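Local coordinates for protein AT27789p (PDB 5UZM) that probably binds mRNA, here represented by the second quasi-RNA recognition motif (qRRM2) of Glorund, the Drosophila homolog of hnRNP F/H, at residues A8-L13 with F56-S61; D64-L69 with I83-I88; V20-I25 with E39-V44; E27-L32 with L69-E74. One frame throughout, in Å; residues are numbered along the deposited sequence. Where two conformers were deposited one is given.

Contact 1: A8-L13 with F56-S61; sequences AFVVKL and FVQFES
Val57 O is approached twice from the facing chain: Val11 N donates a hydrogen bond to it at 2.9 Å, and the CA-H of Val10 makes a weaker contact with the same Val57 O, CA to O 3.3 Å. The return bond, Val57 N to Val11 O at 3.0 Å, makes Val11 and Val57 a hydrogen-bonded antiparallel pair. These are the first and third strands of the RNA recognition motif, adjacent at the middle of its sheet, and their short segments run at 156° to each other. Beyond the last strand pair, Phe59 N still reaches Phe9 O at 2.9 Å, although Phe9 sits at the centre of an inverse gamma turn.

Side chains alternate between the two faces. Val10, Lys12, Phe56 and Gln58 share one, where Val10, Phe56 and Gln58 also touch the C-terminal helix 88-94. Lys12 has CG anti to the backbone N (chi1 -178°), which lays its methylenes beside Phe56; CG stands 4.2 Å from the centroid of the Phe56 ring and 23° off its normal, a CH-pi contact over the face. The chain then bends at chi3 and carries NZ on to a salt bridge with Glu90. On the other face, toward helices 22-28 and 62-69, Leu13 CD1 meets Val57 CG2 at 4.0 Å, while Val11 CG2 lies 3.8 Å from Phe59 CE2, at the edge of that ring. Outside the paired strands, Phe9 lays its ring over the backbone of Ser61, whose carbonyl carbon C sits 3.8 Å above the ring plane, over its centre.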
loop_
_atom_site.group_PDB
_atom_site.type_symbol
_atom_site.label_atom_id
_atom_site.label_comp_id
_atom_site.label_asym_id
_atom_site.label_seq_id
_atom_site.Cartn_x
_atom_site.Cartn_y
_atom_site.Cartn_z
ATOM N N ALA A 8 -10.403 3.209 -8.397
ATOM C CA ALA A 8 -9.002 3.162 -8.781
ATOM C C ALA A 8 -8.097 3.951 -7.838
ATOM O O ALA A 8 -6.922 4.145 -8.172
ATOM C CB ALA A 8 -8.832 3.647 -10.220
ATOM N N PHE A 9 -8.605 4.393 -6.673
ATOM C CA PHE A 9 -7.818 5.128 -5.672
ATOM C C PHE A 9 -7.069 4.148 -4.783
ATOM O O PHE A 9 -7.122 4.246 -3.554
ATOM C CB PHE A 9 -8.674 6.010 -4.755
ATOM C CG PHE A 9 -9.504 7.033 -5.465
ATOM C CD1 PHE A 9 -9.333 7.264 -6.810
ATOM C CD2 PHE A 9 -10.460 7.760 -4.764
ATOM C CE1 PHE A 9 -10.135 8.187 -7.490
ATOM C CE2 PHE A 9 -11.261 8.707 -5.426
ATOM C CZ PHE A 9 -11.077 8.901 -6.806
ATOM N N VAL A 10 -6.418 3.179 -5.397
ATOM C CA VAL A 10 -5.742 2.096 -4.689
ATOM C C VAL A 10 -4.404 1.855 -5.367
ATOM O O VAL A 10 -4.312 1.861 -6.593
ATOM C CB VAL A 10 -6.569 0.797 -4.685
ATOM C CG1 VAL A 10 -5.829 -0.307 -3.899
ATOM C CG2 VAL A 10 -7.957 1.058 -4.108
ATOM N N VAL A 11 -3.346 1.633 -4.573
ATOM C CA VAL A 11 -2.074 1.195 -5.122
ATOM C C VAL A 11 -1.702 -0.133 -4.459
ATOM O O VAL A 11 -2.194 -0.462 -3.373
ATOM C CB VAL A 11 -0.946 2.221 -4.916
ATOM C CG1 VAL A 11 -1.309 3.603 -5.485
ATOM C CG2 VAL A 11 -0.575 2.318 -3.434
ATOM N N LYS A 12 -0.847 -0.906 -5.126
ATOM C CA LYS A 12 -0.268 -2.126 -4.589
ATOM C C LYS A 12 1.215 -1.899 -4.348
ATOM O O LYS A 12 1.896 -1.318 -5.191
ATOM C CB LYS A 12 -0.467 -3.293 -5.585
ATOM C CG LYS A 12 0.074 -4.625 -5.076
ATOM C CD LYS A 12 -0.356 -5.749 -6.030
ATOM C CE LYS A 12 0.235 -5.588 -7.419
ATOM N NZ LYS A 12 -0.203 -6.684 -8.364
ATOM N N LEU A 13 1.721 -2.345 -3.194
ATOM C CA LEU A 13 3.130 -2.219 -2.825
ATOM C C LEU A 13 3.803 -3.580 -2.875
ATOM O O LEU A 13 3.175 -4.582 -2.578
ATOM C CB LEU A 13 3.293 -1.671 -1.401
ATOM C CG LEU A 13 2.526 -0.406 -1.045
ATOM C CD1 LEU A 13 2.884 0.031 0.389
ATOM C CD2 LEU A 13 2.754 0.729 -2.012
ATOM N N PHE A 56 -1.788 -3.399 0.018
ATOM C CA PHE A 56 -2.631 -2.492 -0.756
ATOM C C PHE A 56 -2.901 -1.274 0.107
ATOM O O PHE A 56 -3.043 -1.411 1.323
ATOM C CB PHE A 56 -3.958 -3.121 -1.143
ATOM C CG PHE A 56 -3.836 -4.159 -2.203
ATOM C CD1 PHE A 56 -3.517 -5.446 -1.858
ATOM C CD2 PHE A 56 -4.003 -3.836 -3.534
ATOM C CE1 PHE A 56 -3.388 -6.433 -2.836
ATOM C CE2 PHE A 56 -3.857 -4.814 -4.506
ATOM C CZ PHE A 56 -3.571 -6.097 -4.159
ATOM N N VAL A 57 -2.929 -0.092 -0.497
ATOM C CA VAL A 57 -3.220 1.147 0.222
ATOM C C VAL A 57 -4.288 1.898 -0.563
ATOM O O VAL A 57 -4.164 2.063 -1.781
ATOM C CB VAL A 57 -1.947 2.006 0.418
ATOM C CG1 VAL A 57 -2.283 3.333 1.122
ATOM C CG2 VAL A 57 -0.883 1.194 1.209
ATOM N N GLN A 58 -5.325 2.334 0.140
ATOM C CA GLN A 58 -6.463 3.057 -0.420
ATOM C C GLN A 58 -6.376 4.514 -0.004
ATOM O O GLN A 58 -6.287 4.786 1.191
ATOM C CB GLN A 58 -7.775 2.506 0.124
ATOM C CG GLN A 58 -8.041 1.104 -0.202
ATOM C CD GLN A 58 -9.496 0.746 0.013
ATOM O OE1 GLN A 58 -9.821 -0.307 0.562
ATOM N NE2 GLN A 58 -10.385 1.634 -0.417
ATOM N N PHE A 59 -6.474 5.428 -0.968
ATOM C CA PHE A 59 -6.440 6.865 -0.723
ATOM C C PHE A 59 -7.819 7.495 -0.900
ATOM O O PHE A 59 -8.737 6.908 -1.469
ATOM C CB PHE A 59 -5.444 7.540 -1.665
ATOM C CG PHE A 59 -4.036 7.036 -1.499
ATOM C CD1 PHE A 59 -3.225 7.556 -0.489
ATOM C CD2 PHE A 59 -3.534 6.038 -2.311
ATOM C CE1 PHE A 59 -1.934 7.068 -0.308
ATOM C CE2 PHE A 59 -2.218 5.546 -2.138
ATOM C CZ PHE A 59 -1.434 6.058 -1.120
ATOM N N GLU A 60 -7.925 8.754 -0.463
ATOM C CA GLU A 60 -9.210 9.434 -0.531
ATOM C C GLU A 60 -9.461 10.080 -1.877
ATOM O O GLU A 60 -10.606 10.432 -2.182
ATOM C CB GLU A 60 -9.295 10.501 0.557
ATOM C CG GLU A 60 -10.649 10.615 1.162
ATOM C CD GLU A 60 -10.955 9.426 2.020
ATOM O OE1 GLU A 60 -10.100 9.091 2.868
ATOM O OE2 GLU A 60 -12.031 8.820 1.842
ATOM N N SER A 61 -8.426 10.276 -2.683
ATOM C CA SER A 61 -8.560 11.069 -3.888
ATOM C C SER A 61 -7.686 10.493 -4.984
ATOM O O SER A 61 -6.709 9.779 -4.735
ATOM C CB SER A 61 -8.194 12.542 -3.652
ATOM O OG SER A 61 -6.791 12.714 -3.532
#

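Contact 2: D64-L69 with I83-I88; sequences DTEQAL and IFRSSI
Glu66 and Arg85 meet in an end-on, two-pronged salt bridge, one terminal nitrogen to each oxygen: Arg85 NH2 to Glu66 OE2 at 2.6 Å and Arg85 NH1 to Glu66 OE1 at 3.1 Å. Both oxygens lie close to the guanidinium plane, yet the nitrogens come in from above the carboxylate plane, because the two planes are turned 39° apart. Bends on both sides bring the groups together, at chi2 of Glu66 (-77°) and at chi3 of Arg85 (61°). The bridge belongs to one of two conformers of Arg85, so it may be made only part of the time. A glutamine in place of Glu66 would probably leave the Arg85 guanidinium without its opposite charge and freer to swing away from the helix.

This pairing joins the second helix of the RNA recognition motif, 62-69, to the strand that closes its beta-alpha-beta-beta-alpha-beta order, 79-85.

The remaining contacts are van der Waals. Leu69 crosses Arg85 at about a right angle, with CD1 over one face of the guanidinium, 3.3 Å from Arg85 NH1. Its other methyl, Leu69 CD2, rests on the strand backbone, 3.7 Å from Phe84 C, and makes an apolar contact with Ile83 CG2 at 4.1 Å. Ile83 points toward the helix, and its tip CD1 comes to 3.3 Å from Ala68 O.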
loop_
_atom_site.group_PDB
_atom_site.type_symbol
_atom_site.label_atom_id
_atom_site.label_comp_id
_atom_site.label_asym_id
_atom_site.label_seq_id
_atom_site.Cartn_x
_atom_site.Cartn_y
_atom_site.Cartn_z
ATOM N N ASP A 64 -4.068 11.978 -4.936
ATOM C CA ASP A 64 -3.186 11.342 -3.952
ATOM C C ASP A 64 -2.650 10.005 -4.451
ATOM O O ASP A 64 -1.505 9.631 -4.142
ATOM C CB ASP A 64 -3.925 11.181 -2.647
ATOM C CG ASP A 64 -3.792 12.431 -1.777
ATOM O OD1 ASP A 64 -3.232 13.438 -2.277
ATOM O OD2 ASP A 64 -4.247 12.418 -0.619
ATOM N N THR A 65 -3.456 9.266 -5.201
ATOM C CA THR A 65 -2.958 8.053 -5.838
ATOM C C THR A 65 -1.819 8.363 -6.798
ATOM O O THR A 65 -0.819 7.633 -6.865
ATOM C CB THR A 65 -4.116 7.347 -6.556
ATOM O OG1 THR A 65 -5.164 7.117 -5.601
ATOM C CG2 THR A 65 -3.648 6.028 -7.144
ATOM N N GLU A 66 -1.933 9.461 -7.557
ATOM C CA GLU A 66 -0.871 9.770 -8.495
ATOM C C GLU A 66 0.399 10.185 -7.764
ATOM O O GLU A 66 1.495 9.808 -8.176
ATOM C CB GLU A 66 -1.324 10.858 -9.466
ATOM C CG GLU A 66 -2.560 10.462 -10.268
ATOM C CD GLU A 66 -2.282 9.492 -11.413
ATOM O OE1 GLU A 66 -1.101 9.288 -11.799
ATOM O OE2 GLU A 66 -3.277 8.958 -11.954
ATOM N N GLN A 67 0.265 10.933 -6.658
ATOM C CA GLN A 67 1.445 11.270 -5.873
ATOM C C GLN A 67 2.054 10.023 -5.233
ATOM O O GLN A 67 3.281 9.953 -5.088
ATOM C CB GLN A 67 1.097 12.283 -4.796
ATOM C CG GLN A 67 0.678 13.670 -5.340
ATOM C CD GLN A 67 0.332 14.603 -4.229
ATOM O OE1 GLN A 67 -0.782 15.116 -4.142
ATOM N NE2 GLN A 67 1.281 14.806 -3.338
ATOM N N ALA A 68 1.230 9.040 -4.856
ATOM C CA ALA A 68 1.795 7.807 -4.291
ATOM C C ALA A 68 2.607 7.083 -5.334
ATOM O O ALA A 68 3.710 6.610 -5.070
ATOM C CB ALA A 68 0.691 6.897 -3.780
ATOM N N LEU A 69 2.077 6.989 -6.556
ATOM C CA LEU A 69 2.840 6.346 -7.613
ATOM C C LEU A 69 4.157 7.057 -7.883
ATOM O O LEU A 69 5.147 6.421 -8.267
ATOM C CB LEU A 69 1.983 6.280 -8.886
ATOM C CG LEU A 69 0.859 5.285 -8.688
ATOM C CD1 LEU A 69 -0.319 5.700 -9.557
ATOM C CD2 LEU A 69 1.359 3.933 -9.079
ATOM N N ILE A 83 5.738 0.343 -6.449
ATOM C CA ILE A 83 4.362 0.799 -6.307
ATOM C C ILE A 83 3.660 0.679 -7.655
ATOM O O ILE A 83 4.203 1.119 -8.674
ATOM C CB ILE A 83 4.296 2.255 -5.807
ATOM C CG1 ILE A 83 5.177 2.423 -4.548
ATOM C CG2 ILE A 83 2.875 2.695 -5.528
ATOM C CD1 ILE A 83 5.259 3.870 -4.103
ATOM N N PHE A 84 2.486 0.054 -7.668
ATOM C CA PHE A 84 1.727 -0.141 -8.906
ATOM C C PHE A 84 0.303 0.369 -8.775
ATOM O O PHE A 84 -0.318 0.240 -7.720
ATOM C CB PHE A 84 1.626 -1.642 -9.280
ATOM C CG PHE A 84 2.920 -2.357 -9.261
ATOM C CD1 PHE A 84 3.715 -2.409 -10.401
ATOM C CD2 PHE A 84 3.392 -2.965 -8.091
ATOM C CE1 PHE A 84 4.944 -3.064 -10.380
ATOM C CE2 PHE A 84 4.613 -3.625 -8.077
ATOM C CZ PHE A 84 5.388 -3.679 -9.221
ATOM N N ARG A 85 -0.253 0.857 -9.896
ATOM C CA ARG A 85 -1.667 1.207 -9.934
ATOM C C ARG A 85 -2.516 -0.044 -9.756
ATOM O O ARG A 85 -2.170 -1.120 -10.245
ATOM C CB ARG A 85 -2.020 1.888 -11.261
ATOM C CG ARG A 85 -0.917 2.772 -11.842
ATOM C CD ARG A 85 -1.442 3.512 -13.077
ATOM N NE ARG A 85 -2.552 4.367 -12.686
ATOM C CZ ARG A 85 -2.444 5.670 -12.460
ATOM N NH1 ARG A 85 -1.280 6.281 -12.624
ATOM N NH2 ARG A 85 -3.507 6.367 -12.079
ATOM N N SER A 86 -3.626 0.105 -9.042
ATOM C CA SER A 86 -4.456 -1.023 -8.687
ATOM C C SER A 86 -5.923 -0.629 -8.712
ATOM O O SER A 86 -6.309 0.317 -9.418
ATOM C CB SER A 86 -4.045 -1.558 -7.305
ATOM O OG SER A 86 -4.664 -2.796 -7.064
ATOM N N SER A 87 -6.730 -1.337 -7.934
ATOM C CA SER A 87 -8.183 -1.182 -7.936
ATOM C C SER A 87 -8.752 -1.804 -6.676
ATOM O O SER A 87 -8.139 -2.674 -6.060
ATOM C CB SER A 87 -8.814 -1.851 -9.160
ATOM O OG SER A 87 -8.610 -3.254 -9.076
ATOM N N ILE A 88 -9.965 -1.369 -6.316
ATOM C CA ILE A 88 -10.640 -1.922 -5.155
ATOM C C ILE A 88 -10.865 -3.418 -5.334
ATOM O O ILE A 88 -10.662 -4.201 -4.403
ATOM C CB ILE A 88 -11.976 -1.189 -4.916
ATOM C CG1 ILE A 88 -11.743 0.309 -4.717
ATOM C CG2 ILE A 88 -12.705 -1.780 -3.724
ATOM C CD1 ILE A 88 -11.352 0.685 -3.338
#

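Contact 3: V20-I25 with E39-V44; sequences VTEQQI and EGILFV
Phe43 reaches from its strand into the first turn of helix 22-28. From CB the side chain sets out toward the helix with CG anti to the carbonyl carbon (chi1 -62°), which sends the ring between Val20, Ile25 and Glu22. On one flank CD1 and CE1 run past Val20, Phe43 CE1 coming within 3.7 Å of Val20 CG1. At the tip Phe43 CZ touches the backbone where the helix starts, 3.8 Å from Thr21 C. Phe43 CZ also meets Ile25 CG1 at 3.9 Å. On the other flank Phe43 CE2 faces Glu22 CG at 3.8 Å, and this methylene lies at the ring's edge, near its plane.

Ile41, two residues earlier and pointing the same way, adds a second apolar point: Ile41 CD1 meets Ile25 CG2 at 3.9 Å as the two isoleucines slide past each other. Thr21 and Gln24 form a capping box at the helix start: Gln24 N bonds Thr21 OG1 at 3.2 Å, and Thr21 N in return donates to Gln24 OE1, in the carbonyl plane on a lone pair. The contact joins the first helix of the RNA recognition motif to the strand at one margin of its sheet.

No direct hydrogen bond crosses here. A water donates to Ile41 O at 2.9 Å and to Glu22 OE1, the latter bond too short to be relied on in detail. Helix and strand are thus held mainly by the fit of apolar shapes, while the exposed Glu22 carboxylate takes part only through water.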
loop_
_atom_site.group_PDB
_atom_site.type_symbol
_atom_site.label_atom_id
_atom_site.label_comp_id
_atom_site.label_asym_id
_atom_site.label_seq_id
_atom_site.Cartn_x
_atom_site.Cartn_y
_atom_site.Cartn_z
ATOM N N VAL A 20 7.371 -4.893 8.787
ATOM C CA VAL A 20 6.725 -3.648 8.403
ATOM C C VAL A 20 5.446 -3.428 9.203
ATOM O O VAL A 20 4.699 -4.369 9.520
ATOM C CB VAL A 20 6.445 -3.612 6.883
ATOM C CG1 VAL A 20 5.401 -4.629 6.489
ATOM C CG2 VAL A 20 5.990 -2.215 6.485
ATOM N N THR A 21 5.167 -2.168 9.504
ATOM C CA THR A 21 3.977 -1.807 10.246
ATOM C C THR A 21 3.152 -0.772 9.489
ATOM O O THR A 21 3.652 -0.071 8.600
ATOM C CB THR A 21 4.302 -1.216 11.633
ATOM O OG1 THR A 21 4.898 0.079 11.484
ATOM C CG2 THR A 21 5.235 -2.141 12.469
ATOM N N GLU A 22 1.879 -0.648 9.879
ATOM C CA GLU A 22 1.037 0.415 9.344
ATOM C C GLU A 22 1.660 1.779 9.585
ATOM O O GLU A 22 1.568 2.646 8.726
ATOM C CB GLU A 22 -0.365 0.398 9.974
ATOM C CG GLU A 22 -1.261 -0.757 9.506
ATOM C CD GLU A 22 -2.585 -0.749 10.230
ATOM O OE1 GLU A 22 -3.302 -1.782 10.168
ATOM O OE2 GLU A 22 -2.883 0.286 10.859
ATOM N N GLN A 23 2.359 1.966 10.707
ATOM C CA GLN A 23 2.975 3.269 10.957
ATOM C C GLN A 23 4.019 3.598 9.893
ATOM O O GLN A 23 4.131 4.758 9.453
ATOM C CB GLN A 23 3.616 3.288 12.352
ATOM C CG GLN A 23 4.276 4.617 12.671
ATOM C CD GLN A 23 4.952 4.634 14.044
ATOM O OE1 GLN A 23 5.104 3.599 14.689
ATOM N NE2 GLN A 23 5.341 5.817 14.496
ATOM N N GLN A 24 4.785 2.592 9.453
ATOM C CA GLN A 24 5.802 2.820 8.433
ATOM C C GLN A 24 5.172 3.137 7.081
ATOM O O GLN A 24 5.728 3.939 6.308
ATOM C CB GLN A 24 6.686 1.592 8.331
ATOM C CG GLN A 24 7.639 1.472 9.525
ATOM C CD GLN A 24 8.471 0.229 9.406
ATOM O OE1 GLN A 24 7.937 -0.861 9.342
ATOM N NE2 GLN A 24 9.776 0.392 9.284
ATOM N N ILE A 25 4.054 2.495 6.767
ATOM C CA ILE A 25 3.337 2.813 5.520
ATOM C C ILE A 25 2.811 4.244 5.583
ATOM O O ILE A 25 2.898 4.997 4.611
ATOM C CB ILE A 25 2.184 1.824 5.261
ATOM C CG1 ILE A 25 2.719 0.392 5.210
ATOM C CG2 ILE A 25 1.397 2.218 3.988
ATOM C CD1 ILE A 25 3.738 0.236 4.222
ATOM N N GLU A 39 -9.824 -0.875 6.021
ATOM C CA GLU A 39 -9.455 -1.150 4.639
ATOM C C GLU A 39 -8.569 -0.074 4.034
ATOM O O GLU A 39 -8.402 -0.035 2.811
ATOM C CB GLU A 39 -10.703 -1.338 3.779
ATOM C CG GLU A 39 -11.531 -2.560 4.155
ATOM C CD GLU A 39 -12.272 -3.140 2.959
ATOM O OE1 GLU A 39 -12.028 -4.321 2.624
ATOM O OE2 GLU A 39 -13.078 -2.410 2.341
ATOM N N GLY A 40 -7.993 0.801 4.853
ATOM C CA GLY A 40 -7.058 1.770 4.316
ATOM C C GLY A 40 -5.731 1.149 3.930
ATOM O O GLY A 40 -5.107 1.563 2.946
ATOM N N ILE A 41 -5.234 0.228 4.748
ATOM C CA ILE A 41 -3.933 -0.408 4.524
ATOM C C ILE A 41 -4.152 -1.888 4.784
ATOM O O ILE A 41 -4.563 -2.263 5.893
ATOM C CB ILE A 41 -2.833 0.119 5.469
ATOM C CG1 ILE A 41 -2.583 1.634 5.300
ATOM C CG2 ILE A 41 -1.543 -0.738 5.337
ATOM C CD1 ILE A 41 -1.689 2.260 6.413
ATOM N N LEU A 42 -3.861 -2.729 3.800
ATOM C CA LEU A 42 -4.022 -4.176 3.965
ATOM C C LEU A 42 -2.746 -4.878 3.529
ATOM O O LEU A 42 -2.270 -4.667 2.409
ATOM C CB LEU A 42 -5.223 -4.689 3.167
ATOM C CG LEU A 42 -6.590 -4.261 3.752
ATOM C CD1 LEU A 42 -7.768 -4.801 2.943
ATOM C CD2 LEU A 42 -6.749 -4.670 5.232
ATOM N N PHE A 43 -2.165 -5.664 4.429
ATOM C CA PHE A 43 -1.005 -6.472 4.108
ATOM C C PHE A 43 -1.441 -7.806 3.521
ATOM O O PHE A 43 -2.369 -8.452 4.029
ATOM C CB PHE A 43 -0.136 -6.658 5.345
ATOM C CG PHE A 43 0.406 -5.359 5.885
ATOM C CD1 PHE A 43 1.453 -4.734 5.249
ATOM C CD2 PHE A 43 -0.134 -4.757 7.011
ATOM C CE1 PHE A 43 1.948 -3.511 5.674
ATOM C CE2 PHE A 43 0.372 -3.526 7.468
ATOM C CZ PHE A 43 1.433 -2.923 6.809
ATOM N N VAL A 44 -0.789 -8.210 2.435
ATOM C CA VAL A 44 -1.134 -9.471 1.775
ATOM C C VAL A 44 -0.465 -10.637 2.500
ATOM O O VAL A 44 0.716 -10.591 2.834
ATOM C CB VAL A 44 -0.730 -9.420 0.290
ATOM C CG1 VAL A 44 -1.124 -10.713 -0.427
ATOM C CG2 VAL A 44 -1.391 -8.253 -0.400
HETATM O O HOH W 1 -3.534 -3.466 8.291
#

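Contact 4: E27-L32 with L69-E74; sequences EFFSGL and LGRNRE
Arg71 NH1 is shared between two backbone oxygens, Phe28 O at 3.0 Å and Ser30 O at 3.0 Å, and Arg71 NH2 adds a second bond to Ser30 O at 3.2 Å. Both acceptors lie within 2° of the guanidinium plane, so the group lies edge-on to the carbonyls, and its two nitrogens reach Ser30 O from the same face of that peptide. Leu32 backs one guanidinium face, with CD1 4.1 Å above the plane and over its centre. Phe28 O takes a further bond from a water at 2.9 Å, and this water also donates to Glu74 OE2. Were Arg71 an alanine, Ser30 O and Phe28 O would probably both lose their guanidinium donors, and the helix end would be tied less firmly to the 69-74 loop.

Next to this polar grip Phe28, with CG anti to the backbone N (chi1 -176°), sends its ring toward the Arg71-Glu74 turn. Phe28 CE1 lies 3.7 Å from Glu74 CB, while Glu74 O comes to the ring's edge.

Backbone turns position these groups. A type II turn from Phe29 to Leu32 presents Ser30 O to the arginine, and two overlapping turns, type I from Leu69 to Asn72 and type II from Arg71 to Glu74, launch the arginine side chain. Behind them the Phe29 ring meets Phe59 edge-to-face. An extended arginine thus bonds the carbonyl of the last residue of helix 22-28 and one just beyond it, where its positive charge probably suits the helix dipole, and ties the first helix of the RNA recognition motif to the loop following its second.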
loop_
_atom_site.group_PDB
_atom_site.type_symbol
_atom_site.label_atom_id
_atom_site.label_comp_id
_atom_site.label_asym_id
_atom_site.label_seq_id
_atom_site.Cartn_x
_atom_site.Cartn_y
_atom_site.Cartn_z
ATOM N N GLU A 27 3.937 6.724 7.263
ATOM C CA GLU A 27 5.102 7.617 7.125
ATOM C C GLU A 27 5.615 7.666 5.677
ATOM O O GLU A 27 5.935 8.742 5.162
ATOM C CB GLU A 27 6.208 7.181 8.082
ATOM C CG GLU A 27 7.466 7.962 7.888
ATOM C CD GLU A 27 8.582 7.515 8.803
ATOM O OE1 GLU A 27 9.764 7.551 8.365
ATOM O OE2 GLU A 27 8.267 7.153 9.957
ATOM N N PHE A 28 5.686 6.521 5.011
ATOM C CA PHE A 28 6.121 6.492 3.618
ATOM C C PHE A 28 5.213 7.342 2.744
ATOM O O PHE A 28 5.690 7.997 1.811
ATOM C CB PHE A 28 6.114 5.039 3.155
ATOM C CG PHE A 28 6.620 4.818 1.797
ATOM C CD1 PHE A 28 7.979 4.770 1.542
ATOM C CD2 PHE A 28 5.731 4.667 0.733
ATOM C CE1 PHE A 28 8.430 4.564 0.244
ATOM C CE2 PHE A 28 6.199 4.437 -0.546
ATOM C CZ PHE A 28 7.551 4.407 -0.788
ATOM N N PHE A 29 3.917 7.366 3.033
ATOM C CA PHE A 29 2.955 8.160 2.277
ATOM C C PHE A 29 2.580 9.436 3.031
ATOM O O PHE A 29 1.464 9.930 2.890
ATOM C CB PHE A 29 1.729 7.286 1.956
ATOM C CG PHE A 29 2.012 6.255 0.910
ATOM C CD1 PHE A 29 2.560 6.626 -0.305
ATOM C CD2 PHE A 29 1.707 4.922 1.102
ATOM C CE1 PHE A 29 2.857 5.712 -1.291
ATOM C CE2 PHE A 29 1.965 4.000 0.076
ATOM C CZ PHE A 29 2.520 4.398 -1.137
ATOM N N SER A 30 3.499 9.959 3.856
ATOM C CA SER A 30 3.242 11.206 4.576
ATOM C C SER A 30 2.825 12.304 3.618
ATOM O O SER A 30 3.463 12.518 2.590
ATOM C CB SER A 30 4.488 11.622 5.348
ATOM O OG SER A 30 4.219 12.850 6.048
ATOM N N GLY A 31 1.790 13.036 3.998
ATOM C CA GLY A 31 1.227 14.062 3.131
ATOM C C GLY A 31 0.069 13.609 2.278
ATOM O O GLY A 31 -0.571 14.444 1.629
ATOM N N LEU A 32 -0.198 12.316 2.197
ATOM C CA LEU A 32 -1.303 11.801 1.393
ATOM C C LEU A 32 -2.390 11.262 2.309
ATOM O O LEU A 32 -2.113 10.781 3.412
ATOM C CB LEU A 32 -0.828 10.696 0.462
ATOM C CG LEU A 32 0.461 11.054 -0.304
ATOM C CD1 LEU A 32 0.877 9.912 -1.179
ATOM C CD2 LEU A 32 0.309 12.323 -1.171
ATOM N N LEU A 69 2.077 6.989 -6.556
ATOM C CA LEU A 69 2.840 6.346 -7.613
ATOM C C LEU A 69 4.157 7.057 -7.883
ATOM O O LEU A 69 5.147 6.421 -8.267
ATOM C CB LEU A 69 1.983 6.280 -8.886
ATOM C CG LEU A 69 0.859 5.285 -8.688
ATOM C CD1 LEU A 69 -0.319 5.700 -9.557
ATOM C CD2 LEU A 69 1.359 3.933 -9.079
ATOM N N GLY A 70 4.198 8.372 -7.674
ATOM C CA GLY A 70 5.451 9.073 -7.847
ATOM C C GLY A 70 6.502 8.739 -6.805
ATOM O O GLY A 70 7.661 9.115 -6.985
ATOM N N ARG A 71 6.137 8.008 -5.756
ATOM C CA ARG A 71 7.116 7.579 -4.754
ATOM C C ARG A 71 7.669 6.180 -5.028
ATOM O O ARG A 71 8.369 5.624 -4.176
ATOM C CB ARG A 71 6.497 7.653 -3.368
ATOM C CG ARG A 71 6.153 9.116 -3.034
ATOM C CD ARG A 71 5.646 9.306 -1.652
ATOM N NE ARG A 71 5.111 10.670 -1.567
ATOM C CZ ARG A 71 4.647 11.231 -0.466
ATOM N NH1 ARG A 71 4.701 10.582 0.696
ATOM N NH2 ARG A 71 4.138 12.473 -0.491
ATOM N N ASN A 72 7.422 5.654 -6.222
ATOM C CA ASN A 72 7.942 4.362 -6.644
ATOM C C ASN A 72 9.451 4.302 -6.458
ATOM O O ASN A 72 10.180 5.245 -6.805
ATOM C CB ASN A 72 7.571 4.116 -8.112
ATOM C CG ASN A 72 8.014 2.774 -8.594
ATOM O OD1 ASN A 72 7.774 1.776 -7.950
ATOM N ND2 ASN A 72 8.738 2.736 -9.709
ATOM N N ARG A 73 9.910 3.201 -5.867
ATOM C CA ARG A 73 11.286 2.903 -5.499
ATOM C C ARG A 73 11.882 3.809 -4.414
ATOM O O ARG A 73 13.079 3.715 -4.156
ATOM C CB ARG A 73 12.223 2.887 -6.715
ATOM C CG ARG A 73 11.771 1.847 -7.764
ATOM C CD ARG A 73 12.885 1.333 -8.649
ATOM N NE ARG A 73 13.549 0.181 -8.059
ATOM C CZ ARG A 73 14.758 0.209 -7.515
ATOM N NH1 ARG A 73 15.456 1.337 -7.481
ATOM N NH2 ARG A 73 15.267 -0.898 -7.003
ATOM N N GLU A 74 11.094 4.644 -3.730
ATOM C CA GLU A 74 11.574 5.207 -2.473
ATOM C C GLU A 74 11.620 4.104 -1.401
ATOM O O GLU A 74 11.108 2.999 -1.591
ATOM C CB GLU A 74 10.707 6.388 -2.048
ATOM C CG GLU A 74 10.812 7.539 -3.067
ATOM C CD GLU A 74 10.039 8.765 -2.694
ATOM O OE1 GLU A 74 10.024 9.721 -3.515
ATOM O OE2 GLU A 74 9.413 8.773 -1.625
HETATM O O HOH W 2 8.422 8.274 0.947
#

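Contact 1 is the hub of this RNA recognition motif: its strands lie between those of contacts 2 and 3, and the centres are 5 Å and 11 Å away. Backbone hydrogen bonds make the joins, Lys12 N to Phe84 O at 2.9 Å between contacts 1 and 2, and Phe56 N to Leu42 O at 2.7 Å between contacts 1 and 3. Contacts 2 and 3 sit on opposite sides of the chain's centre, about 15 Å apart between centres, and anchor one helix each. Contact 4 links those helices' ends; it shares Leu69 with contact 2, and Asn72 OD1 bonds Ile83 N at 2.9 Å. No RNA is present, so these relations describe the scaffold rather than a bound site.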